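Local coordinates for Pro-Pro endopeptidase (Paenibacillus alvei, PDB 6FPC), which hydrolyses peptide bonds between two proline residues as a zinc-dependent secreted endopeptidase, cutting a bacterial cell-surface protein at PLP-PVP motifs, at residues A116-V121 with Y152-F157; S140-G145 with A161-Y166; T35-A40 with L120-V125. All blocks are in the same frame, centred on the assembly; numbering follows the deposited sequence.

Contact 1: residues A116-V121 with Y152-F157; sequences AVDRLV and YPTEYF. With CD (cadmium ion), chain F.
Asp118 leans over the ring of Phe157, its carboxylate plane tilted only 27° from the ring plane and OD1 lying over one face. The closest touch is made by Asp118 CB, 3.8 Å from Phe157 CD2. With CG anti to the backbone N in both residues (chi1 -173° for Asp118, 178° for Phe157), the two side chains extend toward each other between the helices. The other carboxylate oxygen turns to Thr154, whose side chain runs roughly at right angles to that of Asp118; Asp118 OD2 lies 3.9 Å from Thr154 CG2. A water joins the helices here, donating to Asp118 OD2 at 2.9 Å and to Thr154 O at 2.8 Å. The CB of Glu155 points away from segment 116-121, and its carboxylate grips the cadmium ion unequally, OE2 at 2.0 Å and OE1 at 2.7 Å. His111 and His115 of helix 108-121 and Tyr148 complete the protein ligands in this HExxH site, and the same residues bind the catalytic zinc ion. The donating water and a hydrogen bond between OD2 and Ser126 OG would be consistent with a deprotonated Asp118 despite the ring beside it, and the water links it indirectly to the helix that supplies Glu155.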
ATOM      1  N   ALA A 116       4.025   0.958  -5.242  1.00 23.61           N
ATOM      2  CA  ALA A 116       4.637   1.887  -6.214  1.00 23.92           C
ATOM      3  C   ALA A 116       6.128   2.071  -5.926  1.00 27.14           C
ATOM      4  O   ALA A 116       6.920   2.104  -6.860  1.00 25.12           O
ATOM      5  CB  ALA A 116       3.911   3.227  -6.200  1.00 25.55           C
ATOM      6  N   VAL A 117       6.521   2.131  -4.640  1.00 24.06           N
ATOM      7  CA  VAL A 117       7.933   2.240  -4.218  1.00 24.71           C
ATOM      8  C   VAL A 117       8.703   1.004  -4.712  1.00 28.45           C
ATOM      9  O   VAL A 117       9.757   1.140  -5.343  1.00 28.69           O
ATOM     10  CB  VAL A 117       8.058   2.391  -2.670  1.00 27.13           C
ATOM     11  CG1 VAL A 117       9.520   2.372  -2.215  1.00 26.77           C
ATOM     12  CG2 VAL A 117       7.354   3.647  -2.162  1.00 26.65           C
ATOM     13  N   ASP A 118       8.151  -0.206  -4.454  1.00 26.58           N
ATOM     14  CA  ASP A 118       8.767  -1.458  -4.901  1.00 25.67           C
ATOM     15  C   ASP A 118       8.974  -1.459  -6.425  1.00 28.28           C
ATOM     16  O   ASP A 118      10.098  -1.673  -6.887  1.00 26.33           O
ATOM     17  CB  ASP A 118       7.862  -2.639  -4.500  1.00 26.70           C
ATOM     18  CG  ASP A 118       8.444  -4.013  -4.744  1.00 29.58           C
ATOM     19  OD1 ASP A 118       9.707  -4.142  -4.773  1.00 30.20           O
ATOM     20  OD2 ASP A 118       7.651  -4.970  -4.871  1.00 31.35           O
ATOM     21  N   ARG A 119       7.908  -1.162  -7.192  1.00 25.27           N
ATOM     22  CA  ARG A 119       7.960  -1.197  -8.663  1.00 24.81           C
ATOM     23  C   ARG A 119       8.782  -0.131  -9.309  1.00 28.85           C
ATOM     24  O   ARG A 119       9.562  -0.421 -10.225  1.00 27.58           O
ATOM     25  CB  ARG A 119       6.539  -1.128  -9.267  1.00 25.53           C
ATOM     26  CG  ARG A 119       5.954  -2.491  -9.576  1.00 36.87           C
ATOM     27  CD  ARG A 119       4.508  -2.363  -9.996  1.00 38.82           C
ATOM     28  NE  ARG A 119       4.375  -1.913 -11.383  1.00 35.22           N
ATOM     29  CZ  ARG A 119       3.211  -1.814 -12.018  1.00 49.08           C
ATOM     30  NH1 ARG A 119       2.079  -2.139 -11.400  1.00 33.37           N
ATOM     31  NH2 ARG A 119       3.171  -1.401 -13.277  1.00 34.78           N
ATOM     32  N   LEU A 120       8.558   1.117  -8.890  1.00 24.18           N
ATOM     33  CA  LEU A 120       9.113   2.289  -9.577  1.00 25.10           C
ATOM     34  C   LEU A 120      10.296   2.966  -8.938  1.00 29.67           C
ATOM     35  O   LEU A 120      10.975   3.732  -9.623  1.00 30.82           O
ATOM     36  CB  LEU A 120       7.983   3.304  -9.775  1.00 24.53           C
ATOM     37  CG  LEU A 120       6.704   2.753 -10.434  1.00 27.71           C
ATOM     38  CD1 LEU A 120       5.674   3.816 -10.553  1.00 28.72           C
ATOM     39  CD2 LEU A 120       6.977   2.188 -11.851  1.00 31.38           C
ATOM     40  N   VAL A 121      10.562   2.695  -7.664  1.00 26.81           N
ATOM     41  CA  VAL A 121      11.697   3.292  -6.971  1.00 27.64           C
ATOM     42  C   VAL A 121      12.815   2.278  -6.735  1.00 31.65           C
ATOM     43  O   VAL A 121      13.980   2.589  -7.008  1.00 30.35           O
ATOM     44  CB  VAL A 121      11.291   4.041  -5.662  1.00 30.98           C
ATOM     45  CG1 VAL A 121      12.522   4.555  -4.898  1.00 31.48           C
ATOM     46  CG2 VAL A 121      10.322   5.192  -5.960  1.00 30.67           C
ATOM     47  N   TYR A 152       2.331 -14.046  -2.369  1.00 21.09           N
ATOM     48  CA  TYR A 152       3.046 -13.124  -3.265  1.00 19.94           C
ATOM     49  C   TYR A 152       4.110 -12.319  -2.539  1.00 23.44           C
ATOM     50  O   TYR A 152       3.770 -11.551  -1.642  1.00 21.95           O
ATOM     51  CB  TYR A 152       2.019 -12.169  -3.949  1.00 20.97           C
ATOM     52  CG  TYR A 152       1.040 -12.929  -4.820  1.00 19.93           C
ATOM     53  CD1 TYR A 152       1.406 -13.369  -6.093  1.00 20.52           C
ATOM     54  CD2 TYR A 152      -0.222 -13.278  -4.342  1.00 20.23           C
ATOM     55  CE1 TYR A 152       0.527 -14.109  -6.883  1.00 19.72           C
ATOM     56  CE2 TYR A 152      -1.110 -14.010  -5.124  1.00 21.86           C
ATOM     57  CZ  TYR A 152      -0.719 -14.455  -6.380  1.00 21.90           C
ATOM     58  OH  TYR A 152      -1.585 -15.220  -7.120  1.00 22.30           O
ATOM     59  N   PRO A 153       5.401 -12.395  -2.965  1.00 21.36           N
ATOM     60  CA  PRO A 153       6.448 -11.551  -2.325  1.00 20.36           C
ATOM     61  C   PRO A 153       6.140 -10.053  -2.406  1.00 22.71           C
ATOM     62  O   PRO A 153       6.508  -9.329  -1.503  1.00 20.53           O
ATOM     63  CB  PRO A 153       7.720 -11.858  -3.124  1.00 22.75           C
ATOM     64  CG  PRO A 153       7.427 -13.094  -3.889  1.00 28.19           C
ATOM     65  CD  PRO A 153       5.951 -13.265  -4.027  1.00 22.74           C
ATOM     66  N   THR A 154       5.483  -9.575  -3.490  1.00 20.42           N
ATOM     67  CA  THR A 154       5.103  -8.148  -3.590  1.00 19.95           C
ATOM     68  C   THR A 154       4.151  -7.747  -2.453  1.00 22.21           C
ATOM     69  O   THR A 154       4.279  -6.662  -1.889  1.00 22.00           O
ATOM     70  CB  THR A 154       4.423  -7.848  -4.929  1.00 26.34           C
ATOM     71  OG1 THR A 154       3.397  -8.823  -5.110  1.00 28.00           O
ATOM     72  CG2 THR A 154       5.399  -7.895  -6.092  1.00 28.37           C
ATOM     73  N   GLU A 155       3.222  -8.650  -2.095  1.00 20.15           N
ATOM     74  CA  GLU A 155       2.262  -8.391  -1.029  1.00 19.05           C
ATOM     75  C   GLU A 155       2.956  -8.431   0.342  1.00 22.11           C
ATOM     76  O   GLU A 155       2.737  -7.539   1.189  1.00 21.45           O
ATOM     77  CB  GLU A 155       1.051  -9.344  -1.182  1.00 19.11           C
ATOM     78  CG  GLU A 155       0.315  -9.092  -2.511  1.00 19.78           C
ATOM     79  CD  GLU A 155      -0.364  -7.726  -2.599  1.00 21.81           C
ATOM     80  OE1 GLU A 155      -0.883  -7.390  -3.687  1.00 21.36           O
ATOM     81  OE2 GLU A 155      -0.438  -7.020  -1.567  1.00 23.73           O
ATOM     82  N   TYR A 156       3.856  -9.408   0.532  1.00 20.63           N
ATOM     83  CA  TYR A 156       4.618  -9.505   1.780  1.00 20.71           C
ATOM     84  C   TYR A 156       5.496  -8.261   1.935  1.00 24.48           C
ATOM     85  O   TYR A 156       5.533  -7.675   3.022  1.00 24.62           O
ATOM     86  CB  TYR A 156       5.461 -10.786   1.819  1.00 20.98           C
ATOM     87  CG  TYR A 156       6.128 -10.997   3.162  1.00 23.22           C
ATOM     88  CD1 TYR A 156       5.380 -11.021   4.339  1.00 24.88           C
ATOM     89  CD2 TYR A 156       7.516 -11.086   3.267  1.00 24.73           C
ATOM     90  CE1 TYR A 156       5.989 -11.154   5.581  1.00 26.64           C
ATOM     91  CE2 TYR A 156       8.137 -11.226   4.511  1.00 25.75           C
ATOM     92  CZ  TYR A 156       7.366 -11.278   5.661  1.00 30.65           C
ATOM     93  OH  TYR A 156       7.954 -11.443   6.887  1.00 30.73           O
ATOM     94  N   PHE A 157       6.101  -7.794   0.823  1.00 21.83           N
ATOM     95  CA  PHE A 157       6.904  -6.575   0.843  1.00 21.95           C
ATOM     96  C   PHE A 157       6.056  -5.401   1.325  1.00 24.99           C
ATOM     97  O   PHE A 157       6.396  -4.763   2.311  1.00 22.72           O
ATOM     98  CB  PHE A 157       7.541  -6.255  -0.534  1.00 23.28           C
ATOM     99  CG  PHE A 157       8.312  -4.954  -0.465  1.00 24.09           C
ATOM    100  CD1 PHE A 157       9.603  -4.921   0.058  1.00 26.43           C
ATOM    101  CD2 PHE A 157       7.708  -3.744  -0.822  1.00 24.28           C
ATOM    102  CE1 PHE A 157      10.302  -3.718   0.170  1.00 27.36           C
ATOM    103  CE2 PHE A 157       8.404  -2.531  -0.680  1.00 28.51           C
ATOM    104  CZ  PHE A 157       9.696  -2.531  -0.188  1.00 27.18           C
TER
HETATM  105 CD    CD F 302      -1.313  -5.278  -2.027  0.51 25.83          CD
HETATM  106  O   HOH W   1       5.204  -4.514  -3.422  1.00 29.09           O
HETATM  107  O   HOH W   2      -2.867  -4.673  -3.220  1.00 29.57           O

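Contact 2: residues S140-G145 with A161-Y166; sequences SVKYKG and ASLYLY
The short helix 140-143 precedes the loop carrying the zinc ligand Tyr148, and long side chains bridge it to helix 153-166, which supplies the ligand Glu155. Tyr143 and Leu163 approach from opposite directions. The phenol reaches across with its hydroxyl, and Tyr143 OH comes to 3.5 Å from Leu163 CD1, with Leu163 CG a little further off at 4.2 Å; the leucine meets the oxygen end of the ring. In both residues CG is anti to the carbonyl carbon (chi1 -54° in Tyr143, -70° in Leu163), which sends the two side chains toward each other. Lys142 joins more loosely through its aliphatic chain, with Lys142 CD 4.3 Å from Leu163 CD1, while its CB sits 3.5 Å above the plane of the Tyr143 ring, offset toward the rim. The lysine chain is extended as far as CE and turns at its last torsion, and NZ forms a salt bridge with Asp173. Leu163 also packs on Leu174, so helix 168-177 shares this leucine. Across the interface a phenol hydroxyl and one lysine methylene meet a leucine methyl, with no hydrogen bond between the segments: cohesion is van der Waals, and the lysine charge is met by an aspartate beyond it.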
ATOM      1  N   SER A 140       4.774 -16.831   6.252  1.00 28.01           N
ATOM      2  CA  SER A 140       3.820 -17.755   6.873  1.00 28.91           C
ATOM      3  C   SER A 140       3.478 -17.442   8.337  1.00 32.30           C
ATOM      4  O   SER A 140       2.390 -17.809   8.764  1.00 33.09           O
ATOM      5  CB  SER A 140       4.346 -19.184   6.789  1.00 33.69           C
ATOM      6  OG  SER A 140       5.657 -19.256   7.332  1.00 44.62           O
ATOM      7  N   VAL A 141       4.407 -16.824   9.097  1.00 28.97           N
ATOM      8  CA  VAL A 141       4.277 -16.508  10.537  1.00 29.49           C
ATOM      9  C   VAL A 141       2.912 -15.864  10.874  1.00 33.87           C
ATOM     10  O   VAL A 141       2.172 -16.404  11.694  1.00 33.39           O
ATOM     11  CB  VAL A 141       5.477 -15.666  11.078  1.00 33.10           C
ATOM     12  CG1 VAL A 141       5.267 -15.275  12.549  1.00 33.98           C
ATOM     13  CG2 VAL A 141       6.800 -16.414  10.902  1.00 32.92           C
ATOM     14  N   LYS A 142       2.584 -14.732  10.231  1.00 27.93           N
ATOM     15  CA  LYS A 142       1.330 -14.028  10.474  1.00 27.05           C
ATOM     16  C   LYS A 142       0.294 -14.250   9.382  1.00 29.00           C
ATOM     17  O   LYS A 142      -0.884 -13.984   9.621  1.00 27.85           O
ATOM     18  CB  LYS A 142       1.585 -12.515  10.558  1.00 27.97           C
ATOM     19  CG  LYS A 142       2.495 -12.084  11.703  1.00 31.13           C
ATOM     20  CD  LYS A 142       2.509 -10.566  11.822  1.00 36.40           C
ATOM     21  CE  LYS A 142       3.352 -10.054  12.965  1.00 46.07           C
ATOM     22  NZ  LYS A 142       2.774 -10.389  14.303  1.00 40.86           N
ATOM     23  N   TYR A 143       0.721 -14.651   8.164  1.00 25.39           N
ATOM     24  CA  TYR A 143      -0.211 -14.651   7.052  1.00 24.79           C
ATOM     25  C   TYR A 143      -0.545 -16.008   6.416  1.00 29.55           C
ATOM     26  O   TYR A 143      -1.224 -16.004   5.387  1.00 27.20           O
ATOM     27  CB  TYR A 143       0.294 -13.673   5.967  1.00 24.67           C
ATOM     28  CG  TYR A 143       0.539 -12.288   6.543  1.00 25.69           C
ATOM     29  CD1 TYR A 143      -0.515 -11.397   6.742  1.00 26.66           C
ATOM     30  CD2 TYR A 143       1.806 -11.909   6.989  1.00 25.64           C
ATOM     31  CE1 TYR A 143      -0.306 -10.156   7.346  1.00 28.44           C
ATOM     32  CE2 TYR A 143       2.026 -10.671   7.582  1.00 25.25           C
ATOM     33  CZ  TYR A 143       0.970  -9.794   7.751  1.00 30.68           C
ATOM     34  OH  TYR A 143       1.194  -8.584   8.368  1.00 34.81           O
ATOM     35  N   LYS A 144      -0.136 -17.141   7.024  1.00 27.03           N
ATOM     36  CA  LYS A 144      -0.430 -18.458   6.433  1.00 27.22           C
ATOM     37  C   LYS A 144      -1.905 -18.628   6.074  1.00 29.23           C
ATOM     38  O   LYS A 144      -2.777 -18.206   6.833  1.00 26.84           O
ATOM     39  CB  LYS A 144       0.058 -19.629   7.317  1.00 29.59           C
ATOM     40  CG  LYS A 144      -0.605 -19.734   8.699  1.00 35.93           C
ATOM     41  CD  LYS A 144       0.033 -20.835   9.566  1.00 47.98           C
ATOM     42  N   GLY A 145      -2.143 -19.215   4.904  1.00 26.26           N
ATOM     43  CA  GLY A 145      -3.478 -19.518   4.391  1.00 26.21           C
ATOM     44  C   GLY A 145      -4.273 -18.361   3.817  1.00 27.37           C
ATOM     45  O   GLY A 145      -5.428 -18.559   3.444  1.00 28.12           O
ATOM     46  N   ALA A 161       6.550  -3.920   5.073  1.00 24.76           N
ATOM     47  CA  ALA A 161       7.072  -2.538   5.102  1.00 25.30           C
ATOM     48  C   ALA A 161       6.070  -1.635   5.870  1.00 28.43           C
ATOM     49  O   ALA A 161       6.490  -0.740   6.619  1.00 28.58           O
ATOM     50  CB  ALA A 161       7.299  -2.004   3.698  1.00 24.89           C
ATOM     51  N   SER A 162       4.761  -1.907   5.719  1.00 24.34           N
ATOM     52  CA  SER A 162       3.708  -1.190   6.457  1.00 24.72           C
ATOM     53  C   SER A 162       3.905  -1.426   7.969  1.00 30.44           C
ATOM     54  O   SER A 162       3.926  -0.438   8.712  1.00 30.92           O
ATOM     55  CB  SER A 162       2.312  -1.637   6.037  1.00 25.82           C
ATOM     56  OG  SER A 162       2.059  -1.233   4.702  1.00 30.37           O
ATOM     57  N   LEU A 163       4.104  -2.709   8.414  1.00 26.85           N
ATOM     58  CA  LEU A 163       4.364  -2.994   9.846  1.00 27.65           C
ATOM     59  C   LEU A 163       5.586  -2.190  10.348  1.00 30.71           C
ATOM     60  O   LEU A 163       5.553  -1.610  11.432  1.00 30.05           O
ATOM     61  CB  LEU A 163       4.591  -4.492  10.111  1.00 28.59           C
ATOM     62  CG  LEU A 163       3.379  -5.439   9.980  1.00 34.22           C
ATOM     63  CD1 LEU A 163       3.825  -6.898  10.020  1.00 33.88           C
ATOM     64  CD2 LEU A 163       2.384  -5.231  11.106  1.00 37.80           C
ATOM     65  N   TYR A 164       6.646  -2.128   9.523  1.00 26.71           N
ATOM     66  CA  TYR A 164       7.882  -1.422   9.850  1.00 27.07           C
ATOM     67  C   TYR A 164       7.708   0.086  10.017  1.00 33.01           C
ATOM     68  O   TYR A 164       8.303   0.681  10.920  1.00 34.05           O
ATOM     69  CB  TYR A 164       8.983  -1.718   8.804  1.00 26.98           C
ATOM     70  CG  TYR A 164      10.317  -1.135   9.213  1.00 30.16           C
ATOM     71  CD1 TYR A 164      10.703   0.140   8.793  1.00 33.16           C
ATOM     72  CD2 TYR A 164      11.150  -1.810  10.094  1.00 31.08           C
ATOM     73  CE1 TYR A 164      11.877   0.732   9.265  1.00 35.18           C
ATOM     74  CE2 TYR A 164      12.330  -1.231  10.565  1.00 32.95           C
ATOM     75  CZ  TYR A 164      12.701   0.029  10.129  1.00 39.83           C
ATOM     76  OH  TYR A 164      13.854   0.599  10.604  1.00 41.75           O
ATOM     77  N   LEU A 165       6.936   0.706   9.117  1.00 29.57           N
ATOM     78  CA  LEU A 165       6.776   2.155   9.059  1.00 29.44           C
ATOM     79  C   LEU A 165       5.629   2.760   9.884  1.00 33.32           C
ATOM     80  O   LEU A 165       5.780   3.893  10.339  1.00 32.97           O
ATOM     81  CB  LEU A 165       6.639   2.576   7.578  1.00 29.32           C
ATOM     82  CG  LEU A 165       7.882   2.338   6.672  1.00 33.47           C
ATOM     83  CD1 LEU A 165       7.536   2.449   5.207  1.00 33.48           C
ATOM     84  CD2 LEU A 165       9.029   3.284   7.005  1.00 36.26           C
ATOM     85  N   TYR A 166       4.501   2.041  10.068  1.00 32.15           N
ATOM     86  CA  TYR A 166       3.278   2.549  10.716  1.00 32.70           C
ATOM     87  C   TYR A 166       3.474   3.098  12.144  1.00 36.83           C
ATOM     88  O   TYR A 166       3.089   4.249  12.410  1.00 36.87           O
ATOM     89  CB  TYR A 166       2.157   1.481  10.687  1.00 33.83           C
ATOM     90  CG  TYR A 166       0.812   1.951  11.207  1.00 38.13           C
ATOM     91  CD1 TYR A 166      -0.028   2.734  10.419  1.00 39.57           C
ATOM     92  CD2 TYR A 166       0.368   1.590  12.477  1.00 40.68           C
ATOM     93  CE1 TYR A 166      -1.275   3.151  10.884  1.00 42.48           C
ATOM     94  CE2 TYR A 166      -0.887   1.988  12.947  1.00 42.51           C
ATOM     95  CZ  TYR A 166      -1.709   2.759  12.141  1.00 51.28           C
ATOM     96  OH  TYR A 166      -2.937   3.169  12.599  1.00 56.36           O
TER

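Contact 3: residues T35-A40 with L120-V125; sequences TSILDA and LVLNEV
Helix 35-43 passes close to the C-terminal end of helix 108-121, the backbones coming nearest at Ala40 and Val121, whose CA atoms are 6.3 Å apart. Such proximity suits the small side chain of Ala40, which points at its neighbour and touches both branches of the valine. Ala40 CB lies 3.7 Å from Val121 CG1 and 3.8 Å from Val121 CG2, and the second branch also rests 3.9 Å from the backbone carbon Ala40 C. The valine straddles the alanine methyl in this way because CG1 is anti to its own backbone N (chi1 175°) and CG2 anti to its carbonyl carbon. The helix met here is the one that bears the HExxH residues His111, Glu112 and His115, and it has a wider pi-type turn at 117-121 before the chain enters Asn123 and Glu124, both with left-handed backbone conformations. One turn before Ala40, Ile37 extends the apolar patch. Its CB does not point straight across, but bends at both side-chain torsions carry the terminal methyl over, and Ile37 CD1 stands 4.3 Å from Val121 CG1. The same methyl is 4.4 Å from Leu122 CD2, the methyl branch that is not anti to CA. Ile37 packs on Val117 as well, and Leu122 meets both Val117 and Leu188 of helix 179-188.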
ATOM      1  N   THR A  35      11.159  10.631   3.430  1.00 37.64           N
ATOM      2  CA  THR A  35      11.090  11.736   2.453  1.00 37.85           C
ATOM      3  C   THR A  35      11.826  11.426   1.124  1.00 38.63           C
ATOM      4  O   THR A  35      11.270  11.726   0.055  1.00 37.40           O
ATOM      5  CB  THR A  35      11.570  13.038   3.119  1.00 42.90           C
ATOM      6  OG1 THR A  35      10.692  13.313   4.211  1.00 46.38           O
ATOM      7  CG2 THR A  35      11.593  14.235   2.165  1.00 40.55           C
ATOM      8  N   SER A  36      13.042  10.830   1.188  1.00 35.39           N
ATOM      9  CA  SER A  36      13.835  10.443   0.010  1.00 35.59           C
ATOM     10  C   SER A  36      13.070   9.509  -0.934  1.00 37.20           C
ATOM     11  O   SER A  36      13.144   9.668  -2.152  1.00 36.37           O
ATOM     12  CB  SER A  36      15.155   9.802   0.424  1.00 39.52           C
ATOM     13  OG  SER A  36      14.947   8.825   1.429  1.00 50.63           O
ATOM     14  N   ILE A  37      12.300   8.578  -0.363  1.00 33.83           N
ATOM     15  CA  ILE A  37      11.463   7.618  -1.090  1.00 31.22           C
ATOM     16  C   ILE A  37      10.266   8.373  -1.690  1.00 33.51           C
ATOM     17  O   ILE A  37       9.903   8.116  -2.835  1.00 32.53           O
ATOM     18  CB  ILE A  37      11.016   6.480  -0.127  1.00 33.50           C
ATOM     19  CG1 ILE A  37      12.208   5.567   0.315  1.00 33.89           C
ATOM     20  CG2 ILE A  37       9.839   5.681  -0.684  1.00 32.30           C
ATOM     21  CD1 ILE A  37      12.731   4.545  -0.619  1.00 35.84           C
ATOM     22  N   LEU A  38       9.646   9.290  -0.920  1.00 31.13           N
ATOM     23  CA  LEU A  38       8.512  10.085  -1.424  1.00 31.24           C
ATOM     24  C   LEU A  38       8.958  10.982  -2.605  1.00 35.07           C
ATOM     25  O   LEU A  38       8.253  11.058  -3.619  1.00 34.47           O
ATOM     26  CB  LEU A  38       7.862  10.912  -0.298  1.00 31.45           C
ATOM     27  CG  LEU A  38       7.174  10.109   0.827  1.00 33.76           C
ATOM     28  CD1 LEU A  38       6.891  10.997   2.049  1.00 34.84           C
ATOM     29  CD2 LEU A  38       5.890   9.446   0.338  1.00 33.47           C
ATOM     30  N   ASP A  39      10.150  11.587  -2.495  1.00 34.27           N
ATOM     31  CA  ASP A  39      10.765  12.432  -3.535  1.00 35.75           C
ATOM     32  C   ASP A  39      10.940  11.630  -4.825  1.00 39.69           C
ATOM     33  O   ASP A  39      10.525  12.068  -5.910  1.00 39.84           O
ATOM     34  CB  ASP A  39      12.125  12.976  -3.058  1.00 39.24           C
ATOM     35  CG  ASP A  39      12.063  14.077  -2.006  1.00 57.00           C
ATOM     36  OD1 ASP A  39      13.136  14.470  -1.494  1.00 62.18           O
ATOM     37  OD2 ASP A  39      10.941  14.549  -1.694  1.00 60.49           O
ATOM     38  N   ALA A  40      11.512  10.420  -4.686  1.00 35.54           N
ATOM     39  CA  ALA A  40      11.743   9.494  -5.783  1.00 35.20           C
ATOM     40  C   ALA A  40      10.418   9.106  -6.441  1.00 36.29           C
ATOM     41  O   ALA A  40      10.339   9.102  -7.666  1.00 36.43           O
ATOM     42  CB  ALA A  40      12.478   8.265  -5.274  1.00 35.50           C
ATOM     43  N   LEU A 120       8.558   1.117  -8.890  1.00 24.18           N
ATOM     44  CA  LEU A 120       9.113   2.289  -9.577  1.00 25.10           C
ATOM     45  C   LEU A 120      10.296   2.966  -8.938  1.00 29.67           C
ATOM     46  O   LEU A 120      10.975   3.732  -9.623  1.00 30.82           O
ATOM     47  CB  LEU A 120       7.983   3.304  -9.775  1.00 24.53           C
ATOM     48  CG  LEU A 120       6.704   2.753 -10.434  1.00 27.71           C
ATOM     49  CD1 LEU A 120       5.674   3.816 -10.553  1.00 28.72           C
ATOM     50  CD2 LEU A 120       6.977   2.188 -11.851  1.00 31.38           C
ATOM     51  N   VAL A 121      10.562   2.695  -7.664  1.00 26.81           N
ATOM     52  CA  VAL A 121      11.697   3.292  -6.971  1.00 27.64           C
ATOM     53  C   VAL A 121      12.815   2.278  -6.735  1.00 31.65           C
ATOM     54  O   VAL A 121      13.980   2.589  -7.008  1.00 30.35           O
ATOM     55  CB  VAL A 121      11.291   4.041  -5.662  1.00 30.98           C
ATOM     56  CG1 VAL A 121      12.522   4.555  -4.898  1.00 31.48           C
ATOM     57  CG2 VAL A 121      10.322   5.192  -5.960  1.00 30.67           C
ATOM     58  N   LEU A 122      12.459   1.071  -6.263  1.00 29.39           N
ATOM     59  CA  LEU A 122      13.428   0.054  -5.849  1.00 28.32           C
ATOM     60  C   LEU A 122      13.664  -1.120  -6.826  1.00 30.56           C
ATOM     61  O   LEU A 122      14.189  -2.157  -6.408  1.00 29.55           O
ATOM     62  CB  LEU A 122      13.011  -0.479  -4.452  1.00 26.47           C
ATOM     63  CG  LEU A 122      12.907   0.561  -3.312  1.00 29.82           C
ATOM     64  CD1 LEU A 122      12.301  -0.059  -2.060  1.00 27.16           C
ATOM     65  CD2 LEU A 122      14.243   1.237  -3.013  1.00 35.08           C
ATOM     66  N   ASN A 123      13.337  -0.950  -8.119  1.00 26.84           N
ATOM     67  CA  ASN A 123      13.595  -1.968  -9.165  1.00 27.59           C
ATOM     68  C   ASN A 123      13.036  -3.335  -8.800  1.00 29.80           C
ATOM     69  O   ASN A 123      13.720  -4.348  -8.989  1.00 30.18           O
ATOM     70  CB  ASN A 123      15.107  -2.107  -9.447  1.00 29.42           C
ATOM     71  CG  ASN A 123      15.837  -0.815  -9.684  1.00 50.60           C
ATOM     72  OD1 ASN A 123      16.499  -0.256  -8.788  1.00 45.64           O
ATOM     73  ND2 ASN A 123      15.748  -0.334 -10.904  1.00 36.29           N
ATOM     74  N   GLU A 124      11.824  -3.362  -8.219  1.00 24.91           N
ATOM     75  CA  GLU A 124      11.192  -4.619  -7.770  1.00 24.27           C
ATOM     76  C   GLU A 124      12.074  -5.387  -6.782  1.00 26.70           C
ATOM     77  O   GLU A 124      12.348  -6.571  -6.963  1.00 25.54           O
ATOM     78  CB  GLU A 124      10.767  -5.502  -8.950  1.00 25.70           C
ATOM     79  CG  GLU A 124       9.707  -4.840  -9.813  1.00 35.42           C
ATOM     80  CD  GLU A 124       9.138  -5.705 -10.920  1.00 43.77           C
ATOM     81  OE1 GLU A 124       8.578  -5.121 -11.871  1.00 38.20           O
ATOM     82  OE2 GLU A 124       9.227  -6.953 -10.838  1.00 32.02           O
ATOM     83  N   VAL A 125      12.539  -4.689  -5.739  1.00 23.10           N
ATOM     84  CA  VAL A 125      13.327  -5.307  -4.669  1.00 23.75           C
ATOM     85  C   VAL A 125      12.598  -6.527  -4.041  1.00 25.81           C
ATOM     86  O   VAL A 125      13.273  -7.460  -3.608  1.00 25.43           O
ATOM     87  CB  VAL A 125      13.768  -4.274  -3.600  1.00 28.07           C
ATOM     88  CG1 VAL A 125      12.594  -3.826  -2.722  1.00 26.82           C
ATOM     89  CG2 VAL A 125      14.926  -4.817  -2.763  1.00 29.20           C
TER

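From the N terminus, contact 3 is the first to open, on helix 35-43, and it closes after 79 intervening residues at the end of helix 108-121, with strands 47-51, 84-86 and 89-93 lying in the loop. Contact 1 opens on that same helix, shares Leu120 and Val121 with contact 3, and closes on helix 153-166, spanning helices 129-138 and 140-143. Contact 2 starts inside this loop and ends beyond it, so contacts 1 and 2 cross, both using helix 153-166. Helix 108-121 is thereby held to helix 35-43 and to the glutamate-bearing helix 153-166, while contact 2 ties the latter to helix 140-143.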